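Long-range contacts in GDSL-like Lipase (Parabacteroides distasonis, PDB 3P94), which probably hydrolyses ester bonds as a serine hydrolase of the GDSL-like (SGNH) lipase family, with lysophospholipase activity tentatively assigned to it: residues A[7-12]-A[62-67]; A[24-29]-A[48-53]; A[76-81]-A[115-120]. All coordinates share one frame; numbering follows the deposited sequence.

Contact 1 of 3, residues A[7-12]-A[62-67]; sequences AQFGRY and MLVRFR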
loop_
_atom_site.group_PDB
_atom_site.type_symbol
_atom_site.label_atom_id
_atom_site.label_comp_id
_atom_site.label_asym_id
_atom_site.label_seq_id
_atom_site.Cartn_x
_atom_site.Cartn_y
_atom_site.Cartn_z
ATOM N N ALA A 7 13.380 -9.695 1.545
ATOM C CA ALA A 7 12.083 -9.385 0.940
ATOM C C ALA A 7 10.909 -9.997 1.725
ATOM O O ALA A 7 9.752 -9.712 1.421
ATOM C CB ALA A 7 12.071 -9.900 -0.486
ATOM N N GLN A 8 11.225 -10.816 2.743
ATOM C CA GLN A 8 10.266 -11.514 3.628
ATOM C C GLN A 8 9.299 -12.397 2.805
ATOM O O GLN A 8 8.081 -12.327 2.964
ATOM C CB GLN A 8 9.515 -10.531 4.536
ATOM C CG GLN A 8 10.441 -9.923 5.571
ATOM C CD GLN A 8 9.841 -8.723 6.245
ATOM O OE1 GLN A 8 9.882 -7.590 5.737
ATOM N NE2 GLN A 8 9.352 -8.930 7.451
ATOM N N PHE A 9 9.874 -13.243 1.930
ATOM C CA PHE A 9 9.122 -14.215 1.119
ATOM C C PHE A 9 8.481 -15.278 2.033
ATOM O O PHE A 9 7.433 -15.835 1.700
ATOM C CB PHE A 9 10.060 -14.909 0.113
ATOM C CG PHE A 9 10.433 -14.136 -1.131
ATOM C CD1 PHE A 9 9.537 -14.007 -2.177
ATOM C CD2 PHE A 9 11.718 -13.627 -1.298
ATOM C CE1 PHE A 9 9.907 -13.364 -3.363
ATOM C CE2 PHE A 9 12.086 -12.970 -2.481
ATOM C CZ PHE A 9 11.177 -12.838 -3.502
ATOM N N GLY A 10 9.134 -15.532 3.168
ATOM C CA GLY A 10 8.702 -16.488 4.184
ATOM C C GLY A 10 7.438 -16.110 4.932
ATOM O O GLY A 10 6.781 -16.985 5.491
ATOM N N ARG A 11 7.069 -14.815 4.946
ATOM C CA ARG A 11 5.865 -14.364 5.649
ATOM C C ARG A 11 4.582 -14.997 5.068
ATOM O O ARG A 11 3.752 -15.495 5.843
ATOM C CB ARG A 11 5.764 -12.829 5.644
ATOM C CG ARG A 11 4.424 -12.250 6.178
ATOM C CD ARG A 11 4.251 -12.320 7.699
ATOM N NE ARG A 11 2.910 -11.891 8.094
ATOM C CZ ARG A 11 2.566 -10.627 8.327
ATOM N NH1 ARG A 11 3.472 -9.660 8.250
ATOM N NH2 ARG A 11 1.320 -10.326 8.664
ATOM N N TYR A 12 4.421 -14.994 3.733
ATOM C CA TYR A 12 3.198 -15.541 3.130
ATOM C C TYR A 12 3.405 -16.753 2.217
ATOM O O TYR A 12 2.433 -17.199 1.598
ATOM C CB TYR A 12 2.487 -14.452 2.334
ATOM C CG TYR A 12 1.932 -13.340 3.199
ATOM C CD1 TYR A 12 0.872 -13.574 4.073
ATOM C CD2 TYR A 12 2.408 -12.039 3.083
ATOM C CE1 TYR A 12 0.327 -12.549 4.838
ATOM C CE2 TYR A 12 1.859 -11.001 3.829
ATOM C CZ TYR A 12 0.831 -11.265 4.718
ATOM O OH TYR A 12 0.286 -10.253 5.453
HETATM N N MSE A 62 8.755 -4.779 -1.770
HETATM C CA MSE A 62 7.488 -5.048 -2.414
HETATM C C MSE A 62 7.656 -5.407 -3.886
HETATM O O MSE A 62 7.022 -6.370 -4.342
HETATM C CB MSE A 62 6.565 -3.848 -2.233
HETATM C CG MSE A 62 5.984 -3.782 -0.855
HETATM SE SE MSE A 62 4.708 -2.347 -0.832
HETATM C CE MSE A 62 5.328 -1.539 0.869
ATOM N N LEU A 63 8.519 -4.682 -4.621
ATOM C CA LEU A 63 8.782 -4.984 -6.036
ATOM C C LEU A 63 9.380 -6.407 -6.174
ATOM O O LEU A 63 9.005 -7.146 -7.087
ATOM C CB LEU A 63 9.723 -3.926 -6.663
ATOM C CG LEU A 63 10.189 -4.172 -8.114
ATOM C CD1 LEU A 63 8.998 -4.300 -9.086
ATOM C CD2 LEU A 63 11.124 -3.075 -8.584
ATOM N N VAL A 64 10.265 -6.798 -5.247
ATOM C CA VAL A 64 10.898 -8.124 -5.251
ATOM C C VAL A 64 9.871 -9.222 -4.818
ATOM O O VAL A 64 9.817 -10.285 -5.432
ATOM C CB VAL A 64 12.184 -8.125 -4.384
ATOM C CG1 VAL A 64 12.696 -9.545 -4.122
ATOM C CG2 VAL A 64 13.270 -7.289 -5.056
ATOM N N ARG A 65 9.046 -8.939 -3.810
ATOM C CA ARG A 65 8.012 -9.847 -3.282
ATOM C C ARG A 65 6.783 -9.969 -4.221
ATOM O O ARG A 65 6.005 -10.920 -4.100
ATOM C CB ARG A 65 7.564 -9.292 -1.914
ATOM C CG ARG A 65 6.659 -10.196 -1.132
ATOM C CD ARG A 65 6.580 -9.803 0.312
ATOM N NE ARG A 65 6.070 -8.445 0.572
ATOM C CZ ARG A 65 4.787 -8.129 0.735
ATOM N NH1 ARG A 65 3.840 -9.033 0.525
ATOM N NH2 ARG A 65 4.442 -6.901 1.091
ATOM N N PHE A 66 6.605 -8.990 -5.135
ATOM C CA PHE A 66 5.475 -8.852 -6.056
ATOM C C PHE A 66 5.132 -10.121 -6.828
ATOM O O PHE A 66 3.952 -10.426 -6.986
ATOM C CB PHE A 66 5.729 -7.705 -7.056
ATOM C CG PHE A 66 4.473 -7.061 -7.592
ATOM C CD1 PHE A 66 3.735 -6.175 -6.807
ATOM C CD2 PHE A 66 4.042 -7.316 -8.886
ATOM C CE1 PHE A 66 2.572 -5.578 -7.299
ATOM C CE2 PHE A 66 2.880 -6.713 -9.379
ATOM C CZ PHE A 66 2.157 -5.847 -8.583
ATOM N N ARG A 67 6.143 -10.845 -7.331
ATOM C CA ARG A 67 5.909 -12.063 -8.112
ATOM C C ARG A 67 5.202 -13.168 -7.265
ATOM O O ARG A 67 4.226 -13.740 -7.732
ATOM C CB ARG A 67 7.224 -12.569 -8.719
ATOM C CG ARG A 67 7.099 -13.860 -9.527
ATOM C CD ARG A 67 8.192 -13.980 -10.586
ATOM N NE ARG A 67 8.208 -12.818 -11.475
ATOM C CZ ARG A 67 7.387 -12.641 -12.508
ATOM N NH1 ARG A 67 6.514 -13.583 -12.840
ATOM N NH2 ARG A 67 7.443 -11.521 -13.222
#
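Arg65 NH1 is gripped by the carboxylate of Asp69 in a salt bridge and by the backbone Arg52 O, and on the side of 7-12 it stands 4.2 Å from Tyr12 CD2. The contact lays the N-terminal approach of the chain, a loop ahead of helix 13-16, against helix 59-71 of a flavodoxin-like alpha/beta fold. The backbones come nearest where Ala7 CA lies 5.9 Å from Arg65 CA, and the two segments bury 266 Å² in all. Arg65 supplies the largest share, because its chain runs out extended and then bends at chi3 (60°). Its CD ends up 3.4 Å from Ala7 O and 4.0 Å from Gln8 O, while the carbonyl of Ala7 meets the guanidinium at its edge, near its plane. The guanidinium and the Tyr12 ring are tilted 38° apart, so this is an oblique approach rather than a stack. Gln57 links both sides: its NE2 donates to Ala7 O and Gln8 OE1, and its OE1 accepts from Arg65 NE. The phenol end of Tyr12 is engaged with Gly53 O.

From Gln8 to Arg11 the chain makes a type I beta turn, and Phe9, within it, lies beside the helix. Phe9 CG is anti to its own carbonyl carbon (chi1 -78°), and the outer end of the ring thus comes to the helix, with CE1 4.0 Å from Arg65 CA and CZ 3.5 Å from Val64 O. Phe9 and Val64 cross at about a right angle. A single methyl, Val64 CG1, serves both apolar partners, lying 3.7 Å from Phe9 CZ and 3.7 Å from Ala7 CB.

Contact 2 of 3, residues A[24-29]-A[48-53]; sequences NVVFMG and NFVDRG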
loop_
_atom_site.group_PDB
_atom_site.type_symbol
_atom_site.label_atom_id
_atom_site.label_comp_id
_atom_site.label_asym_id
_atom_site.label_seq_id
_atom_site.Cartn_x
_atom_site.Cartn_y
_atom_site.Cartn_z
ATOM N N ASN A 24 -9.299 -12.894 -6.438
ATOM C CA ASN A 24 -10.099 -11.710 -6.709
ATOM C C ASN A 24 -9.236 -10.436 -6.659
ATOM O O ASN A 24 -8.810 -9.943 -7.708
ATOM C CB ASN A 24 -11.281 -11.649 -5.736
ATOM C CG ASN A 24 -12.185 -10.455 -5.889
ATOM O OD1 ASN A 24 -12.438 -9.963 -6.980
ATOM N ND2 ASN A 24 -12.701 -9.967 -4.786
ATOM N N VAL A 25 -8.974 -9.905 -5.451
ATOM C CA VAL A 25 -8.188 -8.688 -5.256
ATOM C C VAL A 25 -7.152 -8.937 -4.178
ATOM O O VAL A 25 -7.486 -9.421 -3.093
ATOM C CB VAL A 25 -9.065 -7.446 -4.886
ATOM C CG1 VAL A 25 -8.205 -6.203 -4.674
ATOM C CG2 VAL A 25 -10.153 -7.169 -5.927
ATOM N N VAL A 26 -5.907 -8.572 -4.461
ATOM C CA VAL A 26 -4.812 -8.685 -3.528
ATOM C C VAL A 26 -4.478 -7.275 -3.017
ATOM O O VAL A 26 -4.391 -6.345 -3.813
ATOM C CB VAL A 26 -3.595 -9.384 -4.193
ATOM C CG1 VAL A 26 -2.314 -9.216 -3.360
ATOM C CG2 VAL A 26 -3.892 -10.865 -4.444
ATOM N N PHE A 27 -4.337 -7.119 -1.699
ATOM C CA PHE A 27 -3.928 -5.854 -1.083
ATOM C C PHE A 27 -2.435 -5.953 -0.787
ATOM O O PHE A 27 -2.020 -6.729 0.083
ATOM C CB PHE A 27 -4.739 -5.546 0.198
ATOM C CG PHE A 27 -6.088 -4.890 -0.031
ATOM C CD1 PHE A 27 -7.073 -5.529 -0.771
ATOM C CD2 PHE A 27 -6.384 -3.654 0.534
ATOM C CE1 PHE A 27 -8.306 -4.916 -0.992
ATOM C CE2 PHE A 27 -7.628 -3.056 0.344
ATOM C CZ PHE A 27 -8.586 -3.695 -0.410
HETATM N N MSE A 28 -1.637 -5.204 -1.554
HETATM C CA MSE A 28 -0.178 -5.143 -1.421
HETATM C C MSE A 28 0.152 -3.895 -0.596
HETATM O O MSE A 28 -0.349 -2.796 -0.884
HETATM C CB MSE A 28 0.451 -5.129 -2.849
HETATM C CG MSE A 28 1.956 -4.917 -2.907
HETATM SE SE MSE A 28 2.974 -6.132 -1.735
HETATM C CE MSE A 28 2.289 -7.762 -2.219
ATOM N N GLY A 29 0.947 -4.073 0.454
ATOM C CA GLY A 29 1.306 -2.947 1.290
ATOM C C GLY A 29 2.290 -3.189 2.411
ATOM O O GLY A 29 2.945 -4.235 2.509
ATOM N N ASN A 48 -13.688 -11.179 0.051
ATOM C CA ASN A 48 -12.864 -12.108 -0.718
ATOM C C ASN A 48 -11.613 -11.369 -1.230
ATOM O O ASN A 48 -11.280 -11.418 -2.409
ATOM C CB ASN A 48 -13.656 -12.804 -1.857
ATOM C CG ASN A 48 -12.911 -13.924 -2.562
ATOM O OD1 ASN A 48 -12.029 -14.589 -1.993
ATOM N ND2 ASN A 48 -13.239 -14.138 -3.834
ATOM N N PHE A 49 -10.942 -10.649 -0.325
ATOM C CA PHE A 49 -9.688 -9.952 -0.604
ATOM C C PHE A 49 -8.539 -10.740 0.015
ATOM O O PHE A 49 -8.729 -11.392 1.047
ATOM C CB PHE A 49 -9.699 -8.503 -0.065
ATOM C CG PHE A 49 -10.739 -7.548 -0.614
ATOM C CD1 PHE A 49 -11.297 -7.744 -1.875
ATOM C CD2 PHE A 49 -11.116 -6.418 0.105
ATOM C CE1 PHE A 49 -12.236 -6.845 -2.391
ATOM C CE2 PHE A 49 -12.049 -5.512 -0.417
ATOM C CZ PHE A 49 -12.607 -5.737 -1.657
ATOM N N VAL A 50 -7.358 -10.678 -0.606
ATOM C CA VAL A 50 -6.167 -11.366 -0.111
ATOM C C VAL A 50 -5.261 -10.304 0.512
ATOM O O VAL A 50 -4.845 -9.381 -0.181
ATOM C CB VAL A 50 -5.455 -12.193 -1.217
ATOM C CG1 VAL A 50 -4.167 -12.817 -0.697
ATOM C CG2 VAL A 50 -6.372 -13.268 -1.776
ATOM N N ASP A 51 -4.977 -10.429 1.812
ATOM C CA ASP A 51 -4.149 -9.474 2.553
ATOM C C ASP A 51 -2.675 -9.879 2.445
ATOM O O ASP A 51 -2.284 -10.947 2.911
ATOM C CB ASP A 51 -4.634 -9.412 4.023
ATOM C CG ASP A 51 -3.742 -8.688 5.025
ATOM O OD1 ASP A 51 -2.877 -7.868 4.586
ATOM O OD2 ASP A 51 -3.934 -8.903 6.251
ATOM N N ARG A 52 -1.868 -9.030 1.810
ATOM C CA ARG A 52 -0.443 -9.295 1.643
ATOM C C ARG A 52 0.405 -8.104 2.133
ATOM O O ARG A 52 1.493 -7.851 1.613
ATOM C CB ARG A 52 -0.119 -9.689 0.181
ATOM C CG ARG A 52 -0.627 -11.097 -0.228
ATOM C CD ARG A 52 0.074 -12.198 0.573
ATOM N NE ARG A 52 -0.398 -13.554 0.293
ATOM C CZ ARG A 52 -1.332 -14.186 0.996
ATOM N NH1 ARG A 52 -1.938 -13.580 2.006
ATOM N NH2 ARG A 52 -1.678 -15.425 0.686
ATOM N N GLY A 53 -0.075 -7.428 3.181
ATOM C CA GLY A 53 0.658 -6.330 3.806
ATOM C C GLY A 53 1.747 -6.853 4.725
ATOM O O GLY A 53 1.544 -7.870 5.388
HETATM O O HOH W 1 -9.192 -13.726 -3.688
#
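Strands 25-29 and 49-53 run parallel, their axes 4.6 Å apart at closest and their N-to-C directions 11° apart, and pair Val26 with Val50 and Phe27 with Asp51. They are joined by helices in the chain, a beta-alpha-beta arrangement in the flavodoxin-like sheet, of which 49-53 is an outermost strand within this chain. Three backbone bonds zip them: Val50 N to Val25 O (2.8 Å), Phe27 N to Val50 O (2.8 Å) and Arg52 N to Phe27 O, the last more bent. At the start Asn24 ND2 reaches Asn48 O at 3.1 Å, the acceptor lying in the amide plane but the donor well above the carbonyl plane.

On the face carrying Val25, Phe27 and Phe49, the Phe27 ring leans on the Phe49 ring, planes 33° apart, with Phe27 CE1 over one face of the Phe49 ring, toward that ring's rim, and 3.4 Å from Phe49 CD2. Phe49 CG is anti to its carbonyl carbon (chi1 -61°), which lays the ring alongside Val25, pointing the same way, with CD1 3.8 Å from Val25 CB. Helix 185-202 covers this aromatic face through Leu196 and Ile199. With an alanine in place of Phe49, Phe27 CE1 would probably lose the ring it rests on, and a gap is likely to open beneath that helix.

On the other face Val26 CG2 meets Val50 CB at 3.8 Å. Arg52 folds back along its own strand: NH1 donates to Asp51 O, and the guanidinium lies over Val50 CG1, which sits 3.5 Å from the plane beneath its centre.

Contact 3 of 3, residues A[76-81]-A[115-120]; sequences KAVVIL and IKVIFC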
loop_
_atom_site.group_PDB
_atom_site.type_symbol
_atom_site.label_atom_id
_atom_site.label_comp_id
_atom_site.label_asym_id
_atom_site.label_seq_id
_atom_site.Cartn_x
_atom_site.Cartn_y
_atom_site.Cartn_z
ATOM N N LYS A 76 -7.623 -10.519 -10.175
ATOM C CA LYS A 76 -8.258 -9.621 -11.141
ATOM C C LYS A 76 -7.614 -8.242 -11.004
ATOM O O LYS A 76 -7.356 -7.563 -12.002
ATOM C CB LYS A 76 -9.773 -9.528 -10.888
ATOM C CG LYS A 76 -10.548 -10.808 -11.191
ATOM C CD LYS A 76 -12.036 -10.607 -10.948
ATOM C CE LYS A 76 -12.826 -11.822 -11.348
ATOM N NZ LYS A 76 -14.269 -11.519 -11.443
ATOM N N ALA A 77 -7.318 -7.848 -9.751
ATOM C CA ALA A 77 -6.703 -6.556 -9.444
ATOM C C ALA A 77 -5.778 -6.619 -8.239
ATOM O O ALA A 77 -5.859 -7.541 -7.435
ATOM C CB ALA A 77 -7.788 -5.514 -9.201
ATOM N N VAL A 78 -4.896 -5.627 -8.123
ATOM C CA VAL A 78 -4.005 -5.454 -6.980
ATOM C C VAL A 78 -4.201 -4.011 -6.470
ATOM O O VAL A 78 -4.234 -3.061 -7.260
ATOM C CB VAL A 78 -2.509 -5.811 -7.258
ATOM C CG1 VAL A 78 -1.909 -4.970 -8.402
ATOM C CG2 VAL A 78 -1.661 -5.714 -5.979
ATOM N N VAL A 79 -4.376 -3.873 -5.153
ATOM C CA VAL A 79 -4.536 -2.587 -4.483
ATOM C C VAL A 79 -3.185 -2.299 -3.865
ATOM O O VAL A 79 -2.729 -3.077 -3.020
ATOM C CB VAL A 79 -5.708 -2.606 -3.462
ATOM C CG1 VAL A 79 -5.732 -1.337 -2.615
ATOM C CG2 VAL A 79 -7.038 -2.778 -4.175
ATOM N N ILE A 80 -2.503 -1.229 -4.336
ATOM C CA ILE A 80 -1.173 -0.921 -3.825
ATOM C C ILE A 80 -1.191 0.344 -2.961
ATOM O O ILE A 80 -1.561 1.411 -3.434
ATOM C CB ILE A 80 -0.114 -0.799 -4.977
ATOM C CG1 ILE A 80 -0.053 -2.086 -5.841
ATOM C CG2 ILE A 80 1.286 -0.421 -4.416
ATOM C CD1 ILE A 80 0.699 -1.934 -7.207
ATOM N N LEU A 81 -0.744 0.210 -1.711
ATOM C CA LEU A 81 -0.565 1.314 -0.784
ATOM C C LEU A 81 0.852 1.184 -0.247
ATOM O O LEU A 81 1.122 0.330 0.589
ATOM C CB LEU A 81 -1.630 1.341 0.329
ATOM C CG LEU A 81 -1.428 2.407 1.441
ATOM C CD1 LEU A 81 -1.441 3.828 0.875
ATOM C CD2 LEU A 81 -2.499 2.266 2.499
ATOM N N ILE A 115 -3.183 -8.012 -14.732
ATOM C CA ILE A 115 -3.727 -7.641 -13.424
ATOM C C ILE A 115 -4.001 -6.136 -13.443
ATOM O O ILE A 115 -3.111 -5.367 -13.806
ATOM C CB ILE A 115 -2.763 -8.054 -12.265
ATOM C CG1 ILE A 115 -2.470 -9.575 -12.281
ATOM C CG2 ILE A 115 -3.316 -7.629 -10.912
ATOM C CD1 ILE A 115 -1.158 -10.017 -11.569
ATOM N N LYS A 116 -5.226 -5.719 -13.055
ATOM C CA LYS A 116 -5.599 -4.301 -12.985
ATOM C C LYS A 116 -4.951 -3.665 -11.753
ATOM O O LYS A 116 -5.033 -4.236 -10.665
ATOM C CB LYS A 116 -7.130 -4.126 -12.931
ATOM C CG LYS A 116 -7.833 -4.481 -14.228
ATOM C CD LYS A 116 -9.309 -4.138 -14.157
ATOM C CE LYS A 116 -10.026 -4.539 -15.421
ATOM N NZ LYS A 116 -11.357 -5.118 -15.116
ATOM N N VAL A 117 -4.306 -2.504 -11.915
ATOM C CA VAL A 117 -3.668 -1.832 -10.775
ATOM C C VAL A 117 -4.574 -0.736 -10.219
ATOM O O VAL A 117 -5.000 0.167 -10.945
ATOM C CB VAL A 117 -2.269 -1.258 -11.110
ATOM C CG1 VAL A 117 -1.684 -0.489 -9.923
ATOM C CG2 VAL A 117 -1.319 -2.368 -11.539
ATOM N N ILE A 118 -4.790 -0.792 -8.903
ATOM C CA ILE A 118 -5.507 0.226 -8.155
ATOM C C ILE A 118 -4.470 0.870 -7.233
ATOM O O ILE A 118 -4.005 0.236 -6.291
ATOM C CB ILE A 118 -6.739 -0.345 -7.405
ATOM C CG1 ILE A 118 -7.814 -0.835 -8.409
ATOM C CG2 ILE A 118 -7.312 0.702 -6.450
ATOM C CD1 ILE A 118 -8.843 -1.807 -7.830
ATOM N N PHE A 119 -4.062 2.103 -7.550
ATOM C CA PHE A 119 -3.082 2.823 -6.746
ATOM C C PHE A 119 -3.767 3.620 -5.654
ATOM O O PHE A 119 -4.792 4.257 -5.907
ATOM C CB PHE A 119 -2.238 3.772 -7.623
ATOM C CG PHE A 119 -0.978 3.170 -8.198
ATOM C CD1 PHE A 119 0.017 2.673 -7.367
ATOM C CD2 PHE A 119 -0.759 3.159 -9.571
ATOM C CE1 PHE A 119 1.184 2.111 -7.903
ATOM C CE2 PHE A 119 0.416 2.610 -10.104
ATOM C CZ PHE A 119 1.375 2.089 -9.267
ATOM N N CYS A 120 -3.184 3.603 -4.440
ATOM C CA CYS A 120 -3.687 4.363 -3.299
ATOM C C CYS A 120 -2.751 5.497 -2.975
ATOM O O CYS A 120 -1.535 5.312 -2.958
ATOM C CB CYS A 120 -3.867 3.465 -2.078
ATOM S SG CYS A 120 -5.011 2.088 -2.330
#
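Ile80 CD1 packs between two side chains of the neighbouring strand, 3.9 Å from Val117 CG1 and 4.1 Å from Phe119 CE1, at the close-packed middle of parallel strands 77-81 and 116-120, which cross at -19° with axes 4.7 Å apart. Val117 CG1 itself lies over one face of the Phe119 ring. Five backbone bonds tie the segments: Val78 N to Lys116 O, Ile118 N to Val78 O, Ile80 N to Ile118 O and Cys120 N to Ile80 O are each 2.9 Å, and Lys116 N to Lys76 O, at the outer end, is 3.0 Å. Val78 CG1 takes the crowded position between backbone N and carbonyl carbon (chi1 59°), which brings it 3.9 Å from Ile115 CG2. On the side of Val79, its CG1 meets Cys120 SG at 3.5 Å.

At the lysine end the backbone pairing stays close, but the side chains are exposed to solvent. Of the two, it is the root of Lys116 that touches the other strand, its CB 3.6 Å from Lys76 O. Their ammonium ends run out to Lys204 O and Thr202 O at the C-terminus.

The face with Ile80, Val117 and Phe119 is roofed by helix 96-112, that with Val79 and Ile118 by helix 185-202, and strand 23-29 bonds to the far edge of strand 75-81.

Contacts 2 and 3 lie in one parallel sheet, in the order 49-53, 23-29, 75-81, 116-120, 157-159, with centres about 9 Å apart; the bond from Lys76 N to Asn24 O helps join their inner strands. Contact 1 stands off the sheet, its centre about 13 Å from that of contact 2 and about 16 Å from that of contact 3. Helix 59-71 links them: it follows strand 49-53 and precedes strand 75-81, and Phe66 packs on Ile80. Along the chain, contact 2 falls between the two halves of contact 1, and contact 3 follows both. Strand 23-29 leads to helix 31-34, which in this family probably carries the nucleophilic serine.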